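Local coordinates for uncharacterized protein (Neisseria meningitidis MC58, PDB 2R2A), which is of unconfirmed function but, as the N-terminal domain of a zonular occludens toxin-like membrane protein, probably binds nucleotide through a P-loop NTPase fold, at residues M26-M31 and T183-V188; E30-D35 and G88-V93; E79-P84 and Q122-F127; N139-V144 and C166-V171. All blocks are in the same frame, centred on the assembly; numbering follows the deposited sequence. Where two conformers were deposited one is given.

Contact 1 (M26-M31 and T183-V188); sequences MANDEM and TLDKKV
Asp185 meets Asn28 where the chain beyond strand 178-181 passes the C-terminal part of helix 18-28. Its side chain can be followed outward from CB, which lies 3.5 Å from Asn28 ND2. With CG anti to the backbone N (chi1 -168°), the carboxylate is directed at the helix and its two oxygens take separate tasks. OD2 accepts a hydrogen bond from Asn28 ND2 at 2.8 Å, through its anti lone pair; the N-H points somewhat off line, at 144°. Amide and carboxylate are nearly coplanar, 23° apart, and Ala27 CB adds a loose contact 4.1 Å from the same OD2. The other oxygen, OD1, turns back on its own chain and takes the backbone N of Lys187 at 2.8 Å, again through the anti lone pair. With both oxygens engaged, the carboxylate has little freedom to rotate. Asn28 ND2 also donates to Ser24 O, and Ser24 OG is paired with the backbone N of Asp185, which brings the preceding helical turn into the same small network. The OD1 bond closes an Asx turn, laid over a type I beta turn from Asp185 to Val188: a turn cross-linked at the protein surface to the helix whose start belongs to the probable P-loop.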
# COMPACT_ATOMS: atom_id res chain seq x y z
N MSE A 26 4.55 -9.70 -3.40
CA MSE A 26 4.45 -10.55 -2.20
C MSE A 26 5.01 -11.95 -2.48
O MSE A 26 5.52 -12.61 -1.57
CB MSE A 26 3.01 -10.65 -1.77
CG MSE A 26 2.35 -9.32 -1.44
SE MSE A 26 0.53 -9.59 -0.86
CE MSE A 26 0.90 -10.37 0.91
N ALA A 27 4.90 -12.40 -3.72
CA ALA A 27 5.35 -13.75 -4.12
C ALA A 27 6.86 -13.84 -4.30
O ALA A 27 7.44 -14.96 -4.26
CB ALA A 27 4.65 -14.20 -5.39
N ASN A 28 7.52 -12.68 -4.46
CA ASN A 28 8.92 -12.66 -4.82
C ASN A 28 9.86 -11.87 -3.94
O ASN A 28 11.02 -12.27 -3.78
CB ASN A 28 9.07 -12.15 -6.24
CG ASN A 28 8.61 -13.16 -7.24
OD1 ASN A 28 9.21 -14.24 -7.38
ND2 ASN A 28 7.52 -12.85 -7.94
N ASP A 29 9.37 -10.78 -3.36
CA ASP A 29 10.23 -9.81 -2.73
C ASP A 29 10.73 -10.30 -1.36
O ASP A 29 10.01 -10.96 -0.62
CB ASP A 29 9.46 -8.50 -2.60
CG ASP A 29 9.30 -7.78 -3.96
OD1 ASP A 29 9.60 -8.38 -5.04
OD2 ASP A 29 8.87 -6.60 -3.92
N GLU A 30 11.97 -9.94 -1.01
CA GLU A 30 12.60 -10.34 0.26
C GLU A 30 11.77 -10.10 1.53
O GLU A 30 11.76 -10.93 2.45
CB GLU A 30 13.95 -9.62 0.42
CG GLU A 30 15.13 -10.31 -0.25
CD GLU A 30 15.34 -11.74 0.25
OE1 GLU A 30 15.43 -11.94 1.49
OE2 GLU A 30 15.38 -12.65 -0.61
N MSE A 31 11.07 -8.95 1.61
CA MSE A 31 10.38 -8.63 2.89
C MSE A 31 9.27 -9.60 3.26
O MSE A 31 8.90 -9.68 4.44
CB MSE A 31 9.89 -7.16 2.96
CG MSE A 31 8.80 -6.77 1.95
SE MSE A 31 7.97 -5.10 2.57
CE MSE A 31 9.31 -3.97 1.82
N THR A 183 5.59 -6.44 -15.58
CA THR A 183 5.92 -7.86 -15.47
C THR A 183 5.17 -8.48 -14.28
O THR A 183 4.93 -7.80 -13.29
CB THR A 183 7.47 -8.06 -15.34
OG1 THR A 183 8.11 -7.70 -16.57
CG2 THR A 183 7.83 -9.46 -15.00
N LEU A 184 4.79 -9.74 -14.41
CA LEU A 184 4.13 -10.47 -13.32
C LEU A 184 4.80 -11.80 -13.08
O LEU A 184 5.40 -12.37 -14.00
CB LEU A 184 2.64 -10.73 -13.62
CG LEU A 184 1.74 -9.49 -13.69
CD1 LEU A 184 0.30 -9.87 -14.00
CD2 LEU A 184 1.78 -8.69 -12.40
N ASP A 185 4.63 -12.31 -11.86
CA ASP A 185 4.99 -13.72 -11.57
C ASP A 185 3.96 -14.60 -12.27
O ASP A 185 2.76 -14.40 -12.11
CB ASP A 185 4.92 -13.96 -10.06
CG ASP A 185 5.54 -15.29 -9.64
OD1 ASP A 185 5.05 -16.36 -10.07
OD2 ASP A 185 6.53 -15.25 -8.88
N LYS A 186 4.40 -15.56 -13.07
CA LYS A 186 3.44 -16.38 -13.80
C LYS A 186 2.55 -17.25 -12.88
O LYS A 186 1.52 -17.76 -13.30
CB LYS A 186 4.15 -17.23 -14.87
CG LYS A 186 5.19 -18.18 -14.33
CD LYS A 186 5.81 -19.07 -15.42
CE LYS A 186 6.90 -18.31 -16.22
NZ LYS A 186 7.85 -19.26 -16.88
N LYS A 187 2.95 -17.40 -11.61
CA LYS A 187 2.12 -18.13 -10.65
C LYS A 187 1.22 -17.22 -9.81
O LYS A 187 0.69 -17.63 -8.78
CB LYS A 187 3.00 -18.99 -9.73
CG LYS A 187 3.81 -19.98 -10.52
CD LYS A 187 4.45 -21.03 -9.64
CE LYS A 187 5.30 -21.94 -10.49
NZ LYS A 187 4.69 -22.11 -11.86
N VAL A 188 1.05 -15.97 -10.26
CA VAL A 188 0.36 -14.98 -9.45
C VAL A 188 -1.06 -15.46 -9.08
O VAL A 188 -1.51 -15.26 -7.96
CB VAL A 188 0.34 -13.56 -10.13
CG1 VAL A 188 -0.53 -13.57 -11.36
CG2 VAL A 188 -0.16 -12.51 -9.14

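Contact 2 (E30-D35 and G88-V93); sequences EMFKPD and GSIVIV
In the parallel part of the sheet of this P-loop NTPase-like domain, Ile90 and Ile92 of strand 90-93 turn their side chains to the face where the short 3-10 segment 30-32, following helix 18-28, packs against them. Phe32 and Met31, a selenomethionine, make the contact from that segment. The Phe32 ring presents CE2 to Ile90, 3.6 Å from CD1, while the CG2 branch of the same isoleucine also lies beside CE2, at 3.7 Å, so this ring atom meets both arms of the isoleucine, which approaches the ring obliquely. Ile92 CD1 touches CE2 more loosely, at 4.3 Å. Met31 reaches Ile90 from another direction: its CG sits between the backbone N and the carbonyl carbon (chi1 66°), and an extended chi2 then brings SE to within 4.0 Å of Ile90 CD1. That methyl group also lies 3.6 Å from the backbone O of Met31. Met22 and Met26 of helix 18-28 pack on both Phe32 and Ile92, and Phe127 of the adjacent strand touches both isoleucines. Contact between the two segments is thus apolar at the side chains, depending on shape and on the exclusion of water rather than on directional bonds.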
# COMPACT_ATOMS: atom_id res chain seq x y z
N GLU A 30 11.97 -9.94 -1.01
CA GLU A 30 12.60 -10.34 0.26
C GLU A 30 11.77 -10.10 1.53
O GLU A 30 11.76 -10.93 2.45
CB GLU A 30 13.95 -9.62 0.42
CG GLU A 30 15.13 -10.31 -0.25
CD GLU A 30 15.34 -11.74 0.25
OE1 GLU A 30 15.43 -11.94 1.49
OE2 GLU A 30 15.38 -12.65 -0.61
N MSE A 31 11.07 -8.95 1.61
CA MSE A 31 10.38 -8.63 2.89
C MSE A 31 9.27 -9.60 3.26
O MSE A 31 8.90 -9.68 4.44
CB MSE A 31 9.89 -7.16 2.96
CG MSE A 31 8.80 -6.77 1.95
SE MSE A 31 7.97 -5.10 2.57
CE MSE A 31 9.31 -3.97 1.82
N PHE A 32 8.76 -10.35 2.28
CA PHE A 32 7.67 -11.28 2.49
C PHE A 32 8.09 -12.72 2.79
O PHE A 32 7.25 -13.58 3.00
CB PHE A 32 6.72 -11.24 1.28
CG PHE A 32 6.05 -9.91 1.10
CD1 PHE A 32 6.54 -8.98 0.18
CD2 PHE A 32 4.94 -9.56 1.88
CE1 PHE A 32 5.92 -7.74 0.03
CE2 PHE A 32 4.32 -8.33 1.74
CZ PHE A 32 4.82 -7.42 0.80
N LYS A 33 9.39 -12.98 2.72
CA LYS A 33 9.90 -14.33 2.88
C LYS A 33 9.98 -14.64 4.37
O LYS A 33 10.08 -13.69 5.17
CB LYS A 33 11.29 -14.40 2.28
CG LYS A 33 11.28 -14.40 0.72
CD LYS A 33 12.71 -14.41 0.23
CE LYS A 33 12.81 -14.12 -1.27
NZ LYS A 33 12.05 -15.10 -2.09
N PRO A 34 9.97 -15.94 4.73
CA PRO A 34 10.09 -16.30 6.16
C PRO A 34 11.50 -16.00 6.64
O PRO A 34 12.44 -16.05 5.84
CB PRO A 34 9.82 -17.81 6.17
CG PRO A 34 10.10 -18.28 4.82
CD PRO A 34 9.91 -17.13 3.86
N ASP A 35 11.63 -15.64 7.91
CA ASP A 35 12.92 -15.35 8.51
C ASP A 35 13.66 -16.67 8.86
O ASP A 35 13.27 -17.75 8.40
CB ASP A 35 12.73 -14.45 9.73
CG ASP A 35 12.00 -15.16 10.92
OD1 ASP A 35 11.82 -16.39 10.92
OD2 ASP A 35 11.61 -14.45 11.86
N GLY A 88 6.85 -4.60 13.37
CA GLY A 88 7.52 -5.14 12.20
C GLY A 88 6.57 -5.75 11.17
O GLY A 88 6.98 -6.58 10.36
N SER A 89 5.31 -5.33 11.18
CA SER A 89 4.34 -5.94 10.27
C SER A 89 4.32 -5.17 8.94
O SER A 89 5.00 -4.15 8.80
CB SER A 89 2.94 -6.02 10.93
OG SER A 89 2.45 -4.74 11.28
N ILE A 90 3.54 -5.67 8.00
CA ILE A 90 3.43 -5.07 6.67
C ILE A 90 1.96 -4.70 6.43
O ILE A 90 1.07 -5.53 6.64
CB ILE A 90 3.91 -6.13 5.60
CG1 ILE A 90 5.39 -6.50 5.80
CG2 ILE A 90 3.65 -5.59 4.14
CD1 ILE A 90 5.92 -7.65 4.90
N VAL A 91 1.69 -3.48 5.95
CA VAL A 91 0.30 -3.07 5.80
C VAL A 91 0.10 -2.77 4.32
O VAL A 91 0.91 -2.06 3.76
CB VAL A 91 0.02 -1.79 6.63
CG1 VAL A 91 -1.35 -1.26 6.34
CG2 VAL A 91 0.20 -2.05 8.18
N ILE A 92 -0.93 -3.35 3.68
CA ILE A 92 -1.19 -3.09 2.25
C ILE A 92 -2.63 -2.60 2.15
O ILE A 92 -3.58 -3.34 2.51
CB ILE A 92 -1.03 -4.37 1.37
CG1 ILE A 92 0.40 -4.95 1.56
CG2 ILE A 92 -1.41 -4.10 -0.11
CD1 ILE A 92 0.57 -6.43 1.06
N VAL A 93 -2.81 -1.36 1.68
CA VAL A 93 -4.15 -0.79 1.71
C VAL A 93 -4.53 -0.54 0.26
O VAL A 93 -3.91 0.28 -0.42
CB VAL A 93 -4.19 0.49 2.59
CG1 VAL A 93 -5.53 1.17 2.47
CG2 VAL A 93 -3.93 0.13 4.10

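Contact 3 (E79-P84 and Q122-F127); sequences EWIKKP and QGIDIF
In Ile81 the CG1 branch lies roughly opposite the main-chain N (chi1 -151°), a torsion that sends this branch toward Ile124, whose own CG1 is anti to the carbonyl carbon, with CD1 swung aside by chi2 (-64°). The two side chains consequently reach toward each other tip to tip. They join the turn at residues 80-83, following helix 77-80, to the run of chain entering strand 125-130, a parallel strand of the central sheet of this P-loop NTPase-like domain. Ile81 CG1 comes 3.7 Å from Ile124 CD1 and an equal 3.7 Å from Ile124 CG1, and the methyl ends, Ile81 CD1 and Ile124 CD1, stand 3.9 Å apart. Both isoleucines are buried and both also touch Val91 of strand 90-93, so the pair forms part of the hydrophobic filling between this sheet and the turn. A type I beta turn from Trp80 to Lys83, with Lys83 N hydrogen-bonded to Trp80 O at 3.3 Å, sets the direction of Ile81 and Lys82.

Toward the surface the chemistry changes. Gln122 lies next to Lys82, its chain bent at chi2, and the aliphatic part of the lysine crosses the amide. The contact between them is one of packing. On the backbone side, Gln122 CG approaches Ile81 O at 4.1 Å, while the backbone of Gln122 is hydrogen-bonded to Gly88, in the loop leading into strand 90-93. At the outer end, the methylene CE of Lys82 lies 3.9 Å from Gln122 OE1.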
# COMPACT_ATOMS: atom_id res chain seq x y z
N GLU A 79 -3.62 3.11 16.82
CA GLU A 79 -3.74 2.46 18.12
C GLU A 79 -3.12 1.06 18.08
O GLU A 79 -2.05 0.85 18.66
CB GLU A 79 -5.20 2.40 18.59
CG GLU A 79 -5.81 3.73 19.03
CD GLU A 79 -7.16 3.57 19.77
OE1 GLU A 79 -7.83 4.59 20.05
OE2 GLU A 79 -7.54 2.42 20.08
N TRP A 80 -3.78 0.12 17.41
CA TRP A 80 -3.34 -1.27 17.39
C TRP A 80 -1.99 -1.57 16.72
O TRP A 80 -1.40 -2.61 17.02
CB TRP A 80 -4.42 -2.18 16.79
CG TRP A 80 -4.95 -1.80 15.43
CD1 TRP A 80 -6.06 -1.04 15.18
CD2 TRP A 80 -4.45 -2.21 14.14
NE1 TRP A 80 -6.26 -0.92 13.83
CE2 TRP A 80 -5.30 -1.63 13.16
CE3 TRP A 80 -3.37 -3.00 13.71
CZ2 TRP A 80 -5.11 -1.82 11.78
CZ3 TRP A 80 -3.17 -3.18 12.33
CH2 TRP A 80 -4.04 -2.58 11.38
N ILE A 81 -1.52 -0.71 15.81
CA ILE A 81 -0.22 -0.93 15.16
C ILE A 81 0.98 -0.90 16.14
O ILE A 81 2.04 -1.48 15.86
CB ILE A 81 0.03 -0.01 13.91
CG1 ILE A 81 0.95 -0.69 12.90
CG2 ILE A 81 0.65 1.31 14.31
CD1 ILE A 81 0.33 -1.85 12.10
N LYS A 82 0.79 -0.24 17.29
CA LYS A 82 1.86 -0.06 18.27
C LYS A 82 1.97 -1.23 19.25
O LYS A 82 2.92 -1.30 20.06
CB LYS A 82 1.73 1.29 18.98
CG LYS A 82 1.31 2.38 17.99
CD LYS A 82 1.88 3.76 18.25
CE LYS A 82 1.74 4.60 16.95
NZ LYS A 82 1.54 6.07 17.18
N LYS A 83 1.01 -2.15 19.18
CA LYS A 83 1.04 -3.30 20.09
C LYS A 83 1.96 -4.43 19.65
O LYS A 83 1.95 -4.82 18.48
CB LYS A 83 -0.36 -3.78 20.47
CG LYS A 83 -1.21 -4.46 19.43
CD LYS A 83 -2.64 -4.58 20.02
CE LYS A 83 -3.67 -4.99 18.98
NZ LYS A 83 -5.04 -4.50 19.36
N PRO A 84 2.78 -4.95 20.60
CA PRO A 84 3.83 -5.93 20.39
C PRO A 84 3.62 -7.00 19.32
O PRO A 84 4.55 -7.29 18.59
CB PRO A 84 3.99 -6.60 21.78
CG PRO A 84 3.21 -5.77 22.75
CD PRO A 84 2.75 -4.53 22.02
N GLN A 122 7.97 1.58 14.70
CA GLN A 122 7.27 0.29 14.79
C GLN A 122 7.70 -0.68 13.68
O GLN A 122 7.17 -1.79 13.58
CB GLN A 122 5.74 0.49 14.80
CG GLN A 122 5.18 1.18 16.04
CD GLN A 122 5.30 2.71 15.99
OE1 GLN A 122 4.90 3.35 15.01
NE2 GLN A 122 5.85 3.30 17.05
N GLY A 123 8.70 -0.28 12.88
CA GLY A 123 9.28 -1.07 11.79
C GLY A 123 8.25 -1.53 10.76
O GLY A 123 8.40 -2.61 10.18
N ILE A 124 7.22 -0.71 10.54
CA ILE A 124 6.07 -1.10 9.70
C ILE A 124 6.27 -0.71 8.23
O ILE A 124 6.42 0.47 7.93
CB ILE A 124 4.75 -0.43 10.18
CG1 ILE A 124 4.48 -0.70 11.67
CG2 ILE A 124 3.58 -0.83 9.28
CD1 ILE A 124 4.25 -2.15 11.98
N ASP A 125 6.27 -1.69 7.32
CA ASP A 125 6.26 -1.38 5.88
C ASP A 125 4.83 -1.17 5.40
O ASP A 125 3.93 -1.90 5.77
CB ASP A 125 6.95 -2.46 5.08
CG ASP A 125 8.46 -2.30 5.09
OD1 ASP A 125 8.98 -1.52 4.25
OD2 ASP A 125 9.13 -2.91 5.95
N ILE A 126 4.61 -0.15 4.59
CA ILE A 126 3.27 0.19 4.19
C ILE A 126 3.25 0.27 2.66
O ILE A 126 4.17 0.82 2.08
CB ILE A 126 2.85 1.58 4.75
CG1 ILE A 126 2.86 1.58 6.29
CG2 ILE A 126 1.46 1.99 4.16
CD1 ILE A 126 2.79 2.99 6.95
N PHE A 127 2.25 -0.34 2.03
CA PHE A 127 2.01 -0.18 0.56
C PHE A 127 0.63 0.45 0.43
O PHE A 127 -0.33 -0.07 1.01
CB PHE A 127 1.98 -1.52 -0.15
CG PHE A 127 3.31 -2.22 -0.14
CD1 PHE A 127 4.16 -2.09 -1.22
CD2 PHE A 127 3.72 -2.96 0.99
CE1 PHE A 127 5.44 -2.72 -1.22
CE2 PHE A 127 5.00 -3.57 1.01
CZ PHE A 127 5.84 -3.46 -0.08

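Contact 4 (N139-V144 and C166-V171); sequences NLRTLV and CADDPV
In the conformer given, Arg141 and Asp168 form the salt bridge of this contact, with NH1 donating to OD1 at 3.0 Å and an N-H to oxygen angle of 151°. The oxygen lies in the plane of the guanidinium, at its edge, but the arginine meets the carboxylate from above the carboxylate plane; the two flat groups stand 72° apart. NE of the same guanidinium also donates to Leu136 O, a second partner for the group. An ordered water adds a polar bridge between the backbones: it donates to Arg141 O and to Val144 O and accepts from Cys166 N, each at 2.8 Å. Next to these bonds, Cys166 sits against the arginine stem. Its SG, anti to the backbone N (chi1 176°), lies 3.7 Å from Arg141 CD and also touches CG, so the sulfur is packed along the aliphatic part of the chain. Cys166 CB approaches Arg141 O at 3.5 Å, and Val144 CB at 4.0 Å. Val144 and Cys166 both rest on Leu9 of strand 7-11. The contact therefore fastens the loop between strands 158-163 and 178-181 to the end of helix 138-141, just where the chain turns into strand 144-152 beside strand 7-11.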
# COMPACT_ATOMS: atom_id res chain seq x y z
N ASN A 139 0.29 14.57 3.47
CA ASN A 139 1.14 14.20 4.60
C ASN A 139 1.58 12.74 4.50
O ASN A 139 2.66 12.38 4.97
CB ASN A 139 0.44 14.57 5.93
CG ASN A 139 0.56 16.07 6.27
OD1 ASN A 139 1.64 16.67 6.10
ND2 ASN A 139 -0.52 16.67 6.77
N LEU A 140 0.78 11.90 3.83
CA LEU A 140 1.21 10.54 3.51
C LEU A 140 2.14 10.55 2.30
O LEU A 140 3.16 9.85 2.28
CB LEU A 140 -0.01 9.64 3.21
CG LEU A 140 0.13 8.20 2.68
CD1 LEU A 140 0.98 7.32 3.57
CD2 LEU A 140 -1.33 7.60 2.54
N ARG A 141 1.79 11.34 1.28
CA ARG A 141 2.57 11.40 0.04
C ARG A 141 4.00 11.85 0.28
O ARG A 141 4.95 11.34 -0.36
CB ARG A 141 1.90 12.34 -0.96
CG ARG A 141 0.71 11.71 -1.67
CD ARG A 141 0.17 12.63 -2.74
NE ARG A 141 -0.95 13.50 -2.30
CZ ARG A 141 -1.19 14.71 -2.81
NH1 ARG A 141 -0.36 15.20 -3.72
NH2 ARG A 141 -2.24 15.44 -2.40
N THR A 142 4.16 12.81 1.19
CA THR A 142 5.50 13.34 1.52
C THR A 142 6.45 12.25 2.04
O THR A 142 7.66 12.38 1.93
CB THR A 142 5.42 14.53 2.51
OG1 THR A 142 6.62 15.31 2.42
CG2 THR A 142 5.27 14.05 3.96
N LEU A 143 5.88 11.20 2.62
CA LEU A 143 6.67 10.11 3.22
C LEU A 143 7.01 8.97 2.26
O LEU A 143 7.82 8.09 2.60
CB LEU A 143 5.92 9.54 4.42
CG LEU A 143 5.64 10.52 5.54
CD1 LEU A 143 4.54 9.90 6.34
CD2 LEU A 143 6.91 10.84 6.38
N VAL A 144 6.45 9.00 1.07
CA VAL A 144 6.63 7.91 0.10
C VAL A 144 8.07 7.92 -0.36
O VAL A 144 8.60 8.99 -0.67
CB VAL A 144 5.67 8.09 -1.13
CG1 VAL A 144 6.07 7.11 -2.28
CG2 VAL A 144 4.22 7.94 -0.69
N CYS A 166 6.99 10.47 -4.26
CA CYS A 166 5.67 10.50 -4.87
C CYS A 166 5.67 11.47 -6.06
O CYS A 166 6.03 12.64 -5.94
CB CYS A 166 4.60 10.88 -3.83
SG CYS A 166 2.97 11.05 -4.57
N ALA A 167 5.30 10.97 -7.23
CA ALA A 167 5.16 11.82 -8.41
C ALA A 167 3.69 12.19 -8.47
O ALA A 167 2.86 11.38 -8.86
CB ALA A 167 5.57 11.10 -9.71
N ASP A 168 3.38 13.43 -8.11
CA ASP A 168 1.96 13.83 -8.01
C ASP A 168 1.18 13.76 -9.34
O ASP A 168 -0.05 13.62 -9.33
CB ASP A 168 1.87 15.28 -7.49
CG ASP A 168 2.17 15.39 -6.01
OD1 ASP A 168 2.09 14.38 -5.27
OD2 ASP A 168 2.53 16.49 -5.57
N ASP A 169 1.88 13.92 -10.46
CA ASP A 169 1.27 13.84 -11.78
C ASP A 169 2.09 12.81 -12.56
O ASP A 169 3.01 13.18 -13.27
CB ASP A 169 1.31 15.20 -12.50
CG ASP A 169 0.55 16.27 -11.73
OD1 ASP A 169 -0.69 16.34 -11.86
OD2 ASP A 169 1.20 17.05 -11.01
N PRO A 170 1.79 11.52 -12.38
CA PRO A 170 2.66 10.45 -12.92
C PRO A 170 2.89 10.43 -14.44
O PRO A 170 4.03 10.32 -14.87
CB PRO A 170 2.00 9.16 -12.44
CG PRO A 170 0.95 9.54 -11.41
CD PRO A 170 0.64 11.01 -11.60
N VAL A 171 1.83 10.53 -15.24
CA VAL A 171 2.02 10.51 -16.71
C VAL A 171 2.82 11.75 -17.15
O VAL A 171 3.82 11.62 -17.86
CB VAL A 171 0.67 10.27 -17.48
CG1 VAL A 171 0.87 10.30 -19.01
CG2 VAL A 171 0.04 8.93 -17.07
O HOH W 1 7.45 11.36 -1.68

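The four contacts lie in one domain built on a mixed sheet. Contacts 1 and 2 share Glu30 and Met31, their centres about 13 Å apart, and Met26 SE packs on Ile92 CD1 at 3.7 Å. Contacts 2 and 3 are joined through neighbouring strands 90-93 and 125-130, where Val91 N to Asp125 O and Val91 O to Phe127 N, both 2.8 Å, are probable hydrogen bonds. Contact 4 touches none of the others: its nearest atoms are about 5 Å from contact 3 and about 12 Å from contact 1, and it lies across the chain's centre from contact 2, centres about 22 Å apart. Ile92 of contact 2 lies near, without touching, the probable P-loop (Gly12, Gly17, Lys18 and Thr19).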